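PDB 6PNR: alpha-glucosidase from [Eubacterium] rectale, which hydrolyses alpha-glycosidic bonds as a family GH31 enzyme, probably acting on glycosides of the sulfonated sugar sulfoquinovose. Local coordinates for residues S489-Y494 / M520-G525; V461-H466 / K504-R509; G241-V246 / K266-W271. All coordinates share one frame; numbering follows the deposited sequence.

How the interactions relate
Interaction 1 touches both of the others, whereas interactions 2 and 3 do not meet. The centre of interaction 1 lies about 11 Å from that of interaction 2 and about 11 Å from that of interaction 3, while the centres of interactions 2 and 3 are about 20 Å apart. Toward 241-246, Met520 O is 2.8 Å from Ile243 N, a probable hydrogen bond that continues the barrel wall. Toward interaction 2, Ile491 CG2 packs 3.6 Å from Phe507 CE2 on the helix that links the two strands of interaction 1. Interaction 1 binds the inhibitor 9VH directly through His523. The side chain of Trp271 is about 5 Å from the bound 9VH; the side chain of Val461 is about 11 Å from the bound 9VH.

Interaction 1: residues S489-Y494 / M520-G525; sequences SDIGGY and MRTHEG. With 9VH ([(3~{S},4~{R},5~{R})-4,5-bis(oxidanyl)piperidin-3-yl]methanesulfonic acid), chain C.
Asp490 and Arg521 form a buried salt bridge in which both terminal nitrogens of the guanidinium grip a single carboxylate oxygen. Arg521 NH1 and NH2 each lie 2.8 Å from Asp490 OD1, which sits at the guanidinium edge, near its plane. The carboxylate is turned 80° from that plane. Each N-H...O angle is 140°, bent because both donors share one acceptor. The arginine chain runs straight out and then bends at chi3, which brings its head back beside Asp490. Its remaining nitrogen, NE, is taken by His488, and Trp455 and Trp271 add cation-pi contacts. Between the backbones, Ile491 N donates to Arg521 O at 3.0 Å, and one water bridges Ser489 O and Arg521 N. A second water donates to both Ile491 O and His523 O, so that two carbonyls share one solvent molecule.

His523 turns this framework into a binding surface. With CG anti to the backbone N (chi1 -163°), its ring reaches the inhibitor, where NE2 donates to O5 of 9VH at 3.0 Å and forms a second hydrogen bond with its O4, also at 3.0 Å. Asp490 OD1 lies at the imidazole edge, 3.4 Å from His523 CD2. Tyr494 presents its edge to the histidine face in an offset edge-to-face pair, CD1 being 3.3 Å from His523 NE2, while one face of the tyrosine lies against 9VH C5. A salt bridge thus joins two neighbouring strands, with the ligand-binding histidine just beyond the second; in TIM-barrel glycosidases the C-terminal ends of the strands and the loops after them form the active site.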
loop_
_atom_site.group_PDB
_atom_site.type_symbol
_atom_site.label_atom_id
_atom_site.label_comp_id
_atom_site.label_asym_id
_atom_site.label_seq_id
_atom_site.Cartn_x
_atom_site.Cartn_y
_atom_site.Cartn_z
ATOM N N SER A 489 -30.044 -2.514 -5.046
ATOM C CA SER A 489 -28.896 -2.006 -5.795
ATOM C C SER A 489 -29.359 -1.381 -7.103
ATOM O O SER A 489 -30.493 -1.601 -7.549
ATOM C CB SER A 489 -27.869 -3.120 -6.080
ATOM O OG SER A 489 -28.487 -4.205 -6.768
ATOM N N ASP A 490 -28.462 -0.579 -7.704
ATOM C CA ASP A 490 -28.633 -0.110 -9.085
ATOM C C ASP A 490 -28.632 -1.300 -10.036
ATOM O O ASP A 490 -27.609 -1.980 -10.169
ATOM C CB ASP A 490 -27.479 0.824 -9.496
ATOM C CG ASP A 490 -27.319 2.042 -8.601
ATOM O OD1 ASP A 490 -28.336 2.623 -8.188
ATOM O OD2 ASP A 490 -26.149 2.441 -8.358
ATOM N N ILE A 491 -29.740 -1.529 -10.739
ATOM C CA ILE A 491 -29.787 -2.650 -11.676
ATOM C C ILE A 491 -28.870 -2.332 -12.856
ATOM O O ILE A 491 -29.156 -1.437 -13.654
ATOM C CB ILE A 491 -31.210 -2.945 -12.148
ATOM C CG1 ILE A 491 -32.032 -3.504 -10.975
ATOM C CG2 ILE A 491 -31.169 -3.924 -13.325
ATOM C CD1 ILE A 491 -33.510 -3.629 -11.269
ATOM N N GLY A 492 -27.757 -3.053 -12.957
ATOM C CA GLY A 492 -26.753 -2.762 -13.963
ATOM C C GLY A 492 -25.543 -2.009 -13.470
ATOM O O GLY A 492 -24.625 -1.760 -14.269
ATOM N N GLY A 493 -25.506 -1.619 -12.194
ATOM C CA GLY A 493 -24.351 -0.921 -11.663
ATOM C C GLY A 493 -24.382 0.553 -12.020
ATOM O O GLY A 493 -25.313 1.062 -12.656
ATOM N N TYR A 494 -23.323 1.248 -11.613
ATOM C CA TYR A 494 -23.259 2.690 -11.793
ATOM C C TYR A 494 -21.991 3.124 -12.523
ATOM O O TYR A 494 -22.087 3.816 -13.537
ATOM C CB TYR A 494 -23.348 3.424 -10.452
ATOM C CG TYR A 494 -23.182 4.931 -10.609
ATOM C CD1 TYR A 494 -24.246 5.729 -11.033
ATOM C CD2 TYR A 494 -21.958 5.551 -10.341
ATOM C CE1 TYR A 494 -24.096 7.104 -11.184
ATOM C CE2 TYR A 494 -21.800 6.928 -10.472
ATOM C CZ TYR A 494 -22.872 7.696 -10.911
ATOM O OH TYR A 494 -22.717 9.054 -11.067
ATOM N N MET A 520 -37.005 -2.752 -6.950
ATOM C CA MET A 520 -36.354 -2.835 -8.263
ATOM C C MET A 520 -36.172 -1.438 -8.862
ATOM O O MET A 520 -37.162 -0.776 -9.206
ATOM C CB MET A 520 -37.172 -3.688 -9.238
ATOM C CG MET A 520 -37.174 -5.178 -8.954
ATOM S SD MET A 520 -37.907 -6.132 -10.301
ATOM C CE MET A 520 -36.540 -6.208 -11.493
ATOM N N ARG A 521 -34.913 -1.011 -9.035
ATOM C CA ARG A 521 -34.614 0.320 -9.556
ATOM C C ARG A 521 -33.446 0.277 -10.541
ATOM O O ARG A 521 -32.409 -0.326 -10.250
ATOM C CB ARG A 521 -34.302 1.295 -8.406
ATOM C CG ARG A 521 -34.022 2.728 -8.861
ATOM C CD ARG A 521 -33.676 3.633 -7.658
ATOM N NE ARG A 521 -32.609 3.069 -6.816
ATOM C CZ ARG A 521 -31.325 3.056 -7.159
ATOM N NH1 ARG A 521 -30.952 3.565 -8.328
ATOM N NH2 ARG A 521 -30.410 2.538 -6.339
ATOM N N THR A 522 -33.613 0.921 -11.705
ATOM C CA THR A 522 -32.542 1.017 -12.689
ATOM C C THR A 522 -31.799 2.341 -12.505
ATOM O O THR A 522 -32.176 3.200 -11.704
ATOM C CB THR A 522 -33.076 0.891 -14.131
ATOM O OG1 THR A 522 -33.841 2.055 -14.475
ATOM C CG2 THR A 522 -33.929 -0.360 -14.311
ATOM N N HIS A 523 -30.723 2.517 -13.267
ATOM C CA HIS A 523 -29.916 3.725 -13.144
ATOM C C HIS A 523 -29.176 3.912 -14.456
ATOM O O HIS A 523 -28.590 2.954 -14.965
ATOM C CB HIS A 523 -28.931 3.591 -11.965
ATOM C CG HIS A 523 -28.334 4.883 -11.494
ATOM N ND1 HIS A 523 -28.090 5.950 -12.334
ATOM C CD2 HIS A 523 -27.897 5.264 -10.265
ATOM C CE1 HIS A 523 -27.548 6.939 -11.641
ATOM N NE2 HIS A 523 -27.419 6.549 -10.383
ATOM N N GLU A 524 -29.208 5.125 -15.009
ATOM C CA GLU A 524 -28.460 5.346 -16.246
ATOM C C GLU A 524 -26.946 5.297 -16.023
ATOM O O GLU A 524 -26.198 5.050 -16.979
ATOM C CB GLU A 524 -28.881 6.679 -16.896
ATOM C CG GLU A 524 -30.263 6.611 -17.552
ATOM C CD GLU A 524 -30.656 7.874 -18.305
ATOM O OE1 GLU A 524 -29.948 8.888 -18.179
ATOM O OE2 GLU A 524 -31.683 7.844 -19.034
ATOM N N GLY A 525 -26.475 5.486 -14.782
ATOM C CA GLY A 525 -25.047 5.509 -14.530
ATOM C C GLY A 525 -24.433 6.867 -14.833
ATOM O O GLY A 525 -25.109 7.816 -15.220
HETATM O O1 9VH C . -23.366 12.580 -10.164
HETATM S S1 9VH C . -23.956 13.034 -8.916
HETATM O O2 9VH C . -22.969 13.028 -7.865
HETATM O O3 9VH C . -24.646 14.289 -9.089
HETATM C C1 9VH C . -25.178 11.811 -8.528
HETATM C C2 9VH C . -24.612 10.418 -8.223
HETATM C C3 9VH C . -23.986 10.456 -6.837
HETATM N N1 9VH C . -23.645 9.176 -6.217
HETATM C C4 9VH C . -24.758 8.227 -6.252
HETATM C C5 9VH C . -25.234 8.035 -7.683
HETATM O O4 9VH C . -26.310 7.099 -7.671
HETATM C C6 9VH C . -25.713 9.359 -8.260
HETATM O O5 9VH C . -26.174 9.184 -9.597
HETATM O O HOH W 1 -33.122 -2.731 -7.596
HETATM O O HOH W 2 -29.667 0.657 -15.553
#

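Interaction 2: residues V461-H466 / K504-R509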
loop_
_atom_site.group_PDB
_atom_site.type_symbol
_atom_site.label_atom_id
_atom_site.label_comp_id
_atom_site.label_asym_id
_atom_site.label_seq_id
_atom_site.Cartn_x
_atom_site.Cartn_y
_atom_site.Cartn_z
ATOM N N VAL A 461 -19.807 -1.151 -13.407
ATOM C CA VAL A 461 -20.711 -1.818 -14.333
ATOM C C VAL A 461 -20.069 -3.108 -14.849
ATOM O O VAL A 461 -19.881 -3.280 -16.056
ATOM C CB VAL A 461 -21.106 -0.872 -15.485
ATOM C CG1 VAL A 461 -22.021 0.226 -14.967
ATOM C CG2 VAL A 461 -19.850 -0.237 -16.160
ATOM N N ASP A 462 -19.786 -4.061 -13.954
ATOM C CA ASP A 462 -19.153 -5.298 -14.392
ATOM C C ASP A 462 -19.501 -6.443 -13.445
ATOM O O ASP A 462 -20.283 -6.291 -12.496
ATOM C CB ASP A 462 -17.627 -5.120 -14.530
ATOM C CG ASP A 462 -16.955 -4.687 -13.239
ATOM O OD1 ASP A 462 -17.347 -5.194 -12.159
ATOM O OD2 ASP A 462 -15.998 -3.863 -13.309
ATOM N N PHE A 463 -18.925 -7.612 -13.746
ATOM C CA PHE A 463 -19.118 -8.853 -13.002
ATOM C C PHE A 463 -17.957 -9.133 -12.059
ATOM O O PHE A 463 -17.707 -10.299 -11.725
ATOM C CB PHE A 463 -19.251 -10.054 -13.952
ATOM C CG PHE A 463 -20.561 -10.152 -14.713
ATOM C CD1 PHE A 463 -21.721 -10.562 -14.086
ATOM C CD2 PHE A 463 -20.599 -9.918 -16.080
ATOM C CE1 PHE A 463 -22.909 -10.672 -14.795
ATOM C CE2 PHE A 463 -21.778 -10.043 -16.797
ATOM C CZ PHE A 463 -22.929 -10.420 -16.162
ATOM N N THR A 464 -17.197 -8.114 -11.672
ATOM C CA THR A 464 -16.047 -8.391 -10.833
ATOM C C THR A 464 -16.504 -8.714 -9.415
ATOM O O THR A 464 -17.628 -8.392 -9.000
ATOM C CB THR A 464 -15.067 -7.216 -10.804
ATOM O OG1 THR A 464 -15.702 -6.065 -10.219
ATOM C CG2 THR A 464 -14.564 -6.891 -12.205
ATOM N N ILE A 465 -15.615 -9.375 -8.670
ATOM C CA ILE A 465 -15.963 -9.825 -7.324
ATOM C C ILE A 465 -16.034 -8.639 -6.367
ATOM O O ILE A 465 -16.981 -8.502 -5.583
ATOM C CB ILE A 465 -14.952 -10.874 -6.825
ATOM C CG1 ILE A 465 -15.165 -12.221 -7.521
ATOM C CG2 ILE A 465 -15.063 -11.032 -5.315
ATOM C CD1 ILE A 465 -16.562 -12.776 -7.352
ATOM N N HIS A 466 -15.028 -7.775 -6.405
ATOM C CA HIS A 466 -14.897 -6.734 -5.402
ATOM C C HIS A 466 -15.616 -5.441 -5.759
ATOM O O HIS A 466 -15.773 -4.590 -4.878
ATOM C CB HIS A 466 -13.414 -6.451 -5.131
ATOM C CG HIS A 466 -12.707 -7.594 -4.474
ATOM N ND1 HIS A 466 -12.959 -7.971 -3.172
ATOM C CD2 HIS A 466 -11.772 -8.455 -4.942
ATOM C CE1 HIS A 466 -12.201 -9.009 -2.862
ATOM N NE2 HIS A 466 -11.478 -9.327 -3.921
ATOM N N LYS A 504 -25.421 -5.523 -22.057
ATOM C CA LYS A 504 -26.768 -6.075 -21.953
ATOM C C LYS A 504 -26.814 -7.247 -20.982
ATOM O O LYS A 504 -27.704 -7.326 -20.122
ATOM C CB LYS A 504 -27.257 -6.520 -23.336
ATOM C CG LYS A 504 -28.547 -7.357 -23.320
ATOM C CD LYS A 504 -28.949 -7.757 -24.760
ATOM C CE LYS A 504 -30.128 -8.720 -24.774
ATOM N NZ LYS A 504 -30.773 -8.799 -26.132
ATOM N N GLU A 505 -25.866 -8.177 -21.110
ATOM C CA GLU A 505 -25.897 -9.360 -20.259
ATOM C C GLU A 505 -25.793 -8.973 -18.787
ATOM O O GLU A 505 -26.481 -9.549 -17.931
ATOM C CB GLU A 505 -24.760 -10.316 -20.646
ATOM C CG GLU A 505 -24.752 -11.626 -19.841
ATOM C CD GLU A 505 -23.426 -12.370 -19.925
ATOM O OE1 GLU A 505 -22.438 -11.769 -20.399
ATOM O OE2 GLU A 505 -23.367 -13.542 -19.495
ATOM N N LEU A 506 -24.937 -8.003 -18.478
ATOM C CA LEU A 506 -24.804 -7.533 -17.099
ATOM C C LEU A 506 -26.109 -6.942 -16.583
ATOM O O LEU A 506 -26.529 -7.230 -15.457
ATOM C CB LEU A 506 -23.691 -6.496 -16.994
ATOM C CG LEU A 506 -23.661 -5.970 -15.552
ATOM C CD1 LEU A 506 -23.113 -7.048 -14.601
ATOM C CD2 LEU A 506 -22.916 -4.693 -15.454
ATOM N N PHE A 507 -26.754 -6.090 -17.379
ATOM C CA PHE A 507 -28.015 -5.519 -16.931
ATOM C C PHE A 507 -29.021 -6.617 -16.629
ATOM O O PHE A 507 -29.716 -6.565 -15.604
ATOM C CB PHE A 507 -28.584 -4.545 -17.971
ATOM C CG PHE A 507 -29.941 -4.009 -17.598
ATOM C CD1 PHE A 507 -31.097 -4.735 -17.884
ATOM C CD2 PHE A 507 -30.065 -2.808 -16.922
ATOM C CE1 PHE A 507 -32.353 -4.268 -17.504
ATOM C CE2 PHE A 507 -31.316 -2.331 -16.541
ATOM C CZ PHE A 507 -32.461 -3.065 -16.836
ATOM N N LEU A 508 -29.113 -7.620 -17.510
ATOM C CA LEU A 508 -30.125 -8.657 -17.339
ATOM C C LEU A 508 -29.815 -9.563 -16.149
ATOM O O LEU A 508 -30.726 -9.928 -15.397
ATOM C CB LEU A 508 -30.262 -9.472 -18.624
ATOM C CG LEU A 508 -30.933 -8.696 -19.763
ATOM C CD1 LEU A 508 -30.807 -9.466 -21.064
ATOM C CD2 LEU A 508 -32.392 -8.413 -19.424
ATOM N N ARG A 509 -28.547 -9.950 -15.968
ATOM C CA ARG A 509 -28.173 -10.722 -14.781
ATOM C C ARG A 509 -28.449 -9.939 -13.503
ATOM O O ARG A 509 -28.840 -10.524 -12.488
ATOM C CB ARG A 509 -26.692 -11.123 -14.824
ATOM C CG ARG A 509 -26.365 -12.279 -15.765
ATOM C CD ARG A 509 -27.108 -13.567 -15.361
ATOM N NE ARG A 509 -26.637 -14.681 -16.182
ATOM C CZ ARG A 509 -27.244 -15.856 -16.309
ATOM N NH1 ARG A 509 -28.379 -16.107 -15.667
ATOM N NH2 ARG A 509 -26.705 -16.787 -17.093
#
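One face of the Phe463 ring is covered by Leu506 CD1, and the ring edge meets Arg509 CB. The methyl stands 3.6 Å from the ring centroid and only 10° off the normal, so this is a CH-pi contact made squarely over the centre. Arg509 CB lies near the ring plane, 3.8 Å from Phe463 CE1. The setting is a loop packed on a barrel helix: 461-466 belongs to the connection before helix 469-481 of the TIM barrel, and it rests on the first turns of helix 504-514, the helical arm of a beta-alpha-beta unit.

Two leucine branches divide the work. CG of Leu506 is anti to the backbone N (chi1 176°), carrying the side chain off the helix toward the loop, where CD1 lies over the aromatic face and CD2 reaches the main chain, 3.3 Å from Val461 C. The phenylalanine also leans on the helix backbone, its CZ being 3.6 Å from Leu506 CA. Contacts of this kind illustrate how a loop may be fitted to a helix by apolar and CH-pi packing, while the polar ends of Arg509 and Glu505 find partners outside the two segments. Arg509 lends its CB and CG to the phenylalanine while its guanidinium pairs with Glu512 and the carbonyl of Ala639; Glu505 OE2 accepts from the backbone of Asp608.

The loop also braces itself. Asp462 forms an Asx turn, held further by a threonine hydroxyl: OD1 accepts from Thr464 N at 3.0 Å and from Thr464 OG1 at 2.7 Å, both donors approaching from the same face of the carboxylate plane.

Interaction 3: residues G241-V246 / K266-W271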
loop_
_atom_site.group_PDB
_atom_site.type_symbol
_atom_site.label_atom_id
_atom_site.label_comp_id
_atom_site.label_asym_id
_atom_site.label_seq_id
_atom_site.Cartn_x
_atom_site.Cartn_y
_atom_site.Cartn_z
ATOM N N GLY A 241 -44.237 -2.552 -9.400
ATOM C CA GLY A 241 -43.333 -2.753 -10.515
ATOM C C GLY A 241 -42.014 -2.005 -10.416
ATOM O O GLY A 241 -41.485 -1.762 -9.321
ATOM N N LEU A 242 -41.468 -1.646 -11.572
ATOM C CA LEU A 242 -40.105 -1.138 -11.651
ATOM C C LEU A 242 -40.057 0.354 -11.340
ATOM O O LEU A 242 -40.978 1.102 -11.675
ATOM C CB LEU A 242 -39.549 -1.398 -13.056
ATOM C CG LEU A 242 -38.096 -1.100 -13.400
ATOM C CD1 LEU A 242 -37.174 -1.977 -12.577
ATOM C CD2 LEU A 242 -37.873 -1.348 -14.925
ATOM N N ILE A 243 -38.974 0.776 -10.691
ATOM C CA ILE A 243 -38.620 2.184 -10.551
ATOM C C ILE A 243 -37.594 2.474 -11.638
ATOM O O ILE A 243 -36.455 2.003 -11.552
ATOM C CB ILE A 243 -38.038 2.496 -9.163
ATOM C CG1 ILE A 243 -38.981 2.030 -8.038
ATOM C CG2 ILE A 243 -37.714 3.991 -9.041
ATOM C CD1 ILE A 243 -40.261 2.790 -7.962
ATOM N N ILE A 244 -37.968 3.234 -12.671
ATOM C CA ILE A 244 -37.067 3.450 -13.804
ATOM C C ILE A 244 -36.247 4.723 -13.597
ATOM O O ILE A 244 -36.791 5.798 -13.310
ATOM C CB ILE A 244 -37.838 3.485 -15.138
ATOM C CG1 ILE A 244 -38.947 4.526 -15.133
ATOM C CG2 ILE A 244 -38.420 2.108 -15.437
ATOM C CD1 ILE A 244 -39.416 4.900 -16.536
ATOM N N GLY A 245 -34.930 4.590 -13.719
ATOM C CA GLY A 245 -34.042 5.722 -13.567
ATOM C C GLY A 245 -33.729 6.299 -14.931
ATOM O O GLY A 245 -32.993 5.685 -15.706
ATOM N N VAL A 246 -34.313 7.451 -15.246
ATOM C CA VAL A 246 -34.147 8.107 -16.537
ATOM C C VAL A 246 -33.846 9.577 -16.274
ATOM O O VAL A 246 -33.995 10.074 -15.158
ATOM C CB VAL A 246 -35.388 7.963 -17.448
ATOM C CG1 VAL A 246 -35.715 6.495 -17.681
ATOM C CG2 VAL A 246 -36.587 8.708 -16.844
ATOM N N LYS A 266 -44.248 -3.189 -16.207
ATOM C CA LYS A 266 -44.977 -2.539 -15.125
ATOM C C LYS A 266 -44.087 -1.538 -14.406
ATOM O O LYS A 266 -42.959 -1.863 -14.013
ATOM C CB LYS A 266 -45.497 -3.581 -14.136
ATOM C CG LYS A 266 -46.644 -4.414 -14.672
ATOM C CD LYS A 266 -46.771 -5.707 -13.875
ATOM C CE LYS A 266 -48.113 -6.373 -14.126
ATOM N NZ LYS A 266 -48.339 -7.518 -13.199
ATOM N N VAL A 267 -44.597 -0.326 -14.204
ATOM C CA VAL A 267 -43.808 0.758 -13.621
ATOM C C VAL A 267 -44.473 1.192 -12.324
ATOM O O VAL A 267 -45.651 1.561 -12.322
ATOM C CB VAL A 267 -43.664 1.940 -14.592
ATOM C CG1 VAL A 267 -42.913 3.095 -13.945
ATOM C CG2 VAL A 267 -42.949 1.478 -15.873
ATOM N N ALA A 268 -43.718 1.130 -11.219
ATOM C CA ALA A 268 -44.163 1.686 -9.946
ATOM C C ALA A 268 -43.879 3.179 -9.867
ATOM O O ALA A 268 -44.676 3.935 -9.299
ATOM C CB ALA A 268 -43.473 0.962 -8.780
ATOM N N GLY A 269 -42.753 3.624 -10.428
ATOM C CA GLY A 269 -42.374 5.019 -10.329
ATOM C C GLY A 269 -41.291 5.371 -11.324
ATOM O O GLY A 269 -40.555 4.506 -11.812
ATOM N N ILE A 270 -41.208 6.664 -11.623
ATOM C CA ILE A 270 -40.136 7.217 -12.451
ATOM C C ILE A 270 -39.206 7.994 -11.529
ATOM O O ILE A 270 -39.647 8.884 -10.791
ATOM C CB ILE A 270 -40.697 8.094 -13.588
ATOM C CG1 ILE A 270 -39.566 8.637 -14.460
ATOM C CG2 ILE A 270 -41.562 9.240 -13.039
ATOM C CD1 ILE A 270 -40.048 9.543 -15.585
ATOM N N TRP A 271 -37.925 7.626 -11.529
ATOM C CA TRP A 271 -36.917 8.250 -10.680
ATOM C C TRP A 271 -36.042 9.116 -11.578
ATOM O O TRP A 271 -35.247 8.588 -12.363
ATOM C CB TRP A 271 -36.082 7.193 -9.941
ATOM C CG TRP A 271 -34.884 7.769 -9.274
ATOM C CD1 TRP A 271 -34.859 8.791 -8.366
ATOM C CD2 TRP A 271 -33.527 7.366 -9.466
ATOM N NE1 TRP A 271 -33.561 9.047 -7.981
ATOM C CE2 TRP A 271 -32.726 8.188 -8.648
ATOM C CE3 TRP A 271 -32.910 6.392 -10.262
ATOM C CZ2 TRP A 271 -31.337 8.071 -8.603
ATOM C CZ3 TRP A 271 -31.524 6.279 -10.214
ATOM C CH2 TRP A 271 -30.759 7.114 -9.397
HETATM O O HOH W 3 -32.616 9.196 -12.863
#
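Strands 242-245 and 269-271 run parallel, their axes 4.6 Å apart at closest approach and inclined by 27°, with a beta bulge shifting the register by one between Leu242 and Ile243, where Leu242 O takes Ala268 N from above its carbonyl plane and, more weakly, Gly269 N, before regular bonds follow from Ile244 N to Gly269 O, Trp271 N to Ile244 O and Val246 N to Trp271 O.

On one face, Ile243 reaches along the neighbouring strand in two directions. Its CG2, anti to the backbone N, meets Trp271 CB at 3.7 Å, and its CD1 lies 3.8 Å from Ala268 CB while passing close over Gly269. A serine at Ile243 would probably open a gap beside Gly269 and leave Trp271 CB and Ala268 CB without their apolar neighbour. Gly245 admits the indole, with Trp271 CE3 3.6 Å from Gly245 CA; a side chain there would clash.

The other face carries Ile244, Val267 and Ile270, and Val246 CG2 crosses to Ile270 CD1 at 3.8 Å. Helix 250-262, which links the strands, packs on Val246 and Val267, completing a beta-alpha-beta crossover of the barrel. Trp271 NE1 bonds to Gly317 O, and its ring makes an edge-to-face contact with His523. Main-chain hydrogen bonds thus set the register while apolar side chains pack on both faces, and the Trp271 side chain comes within about 5 Å of the bound inhibitor.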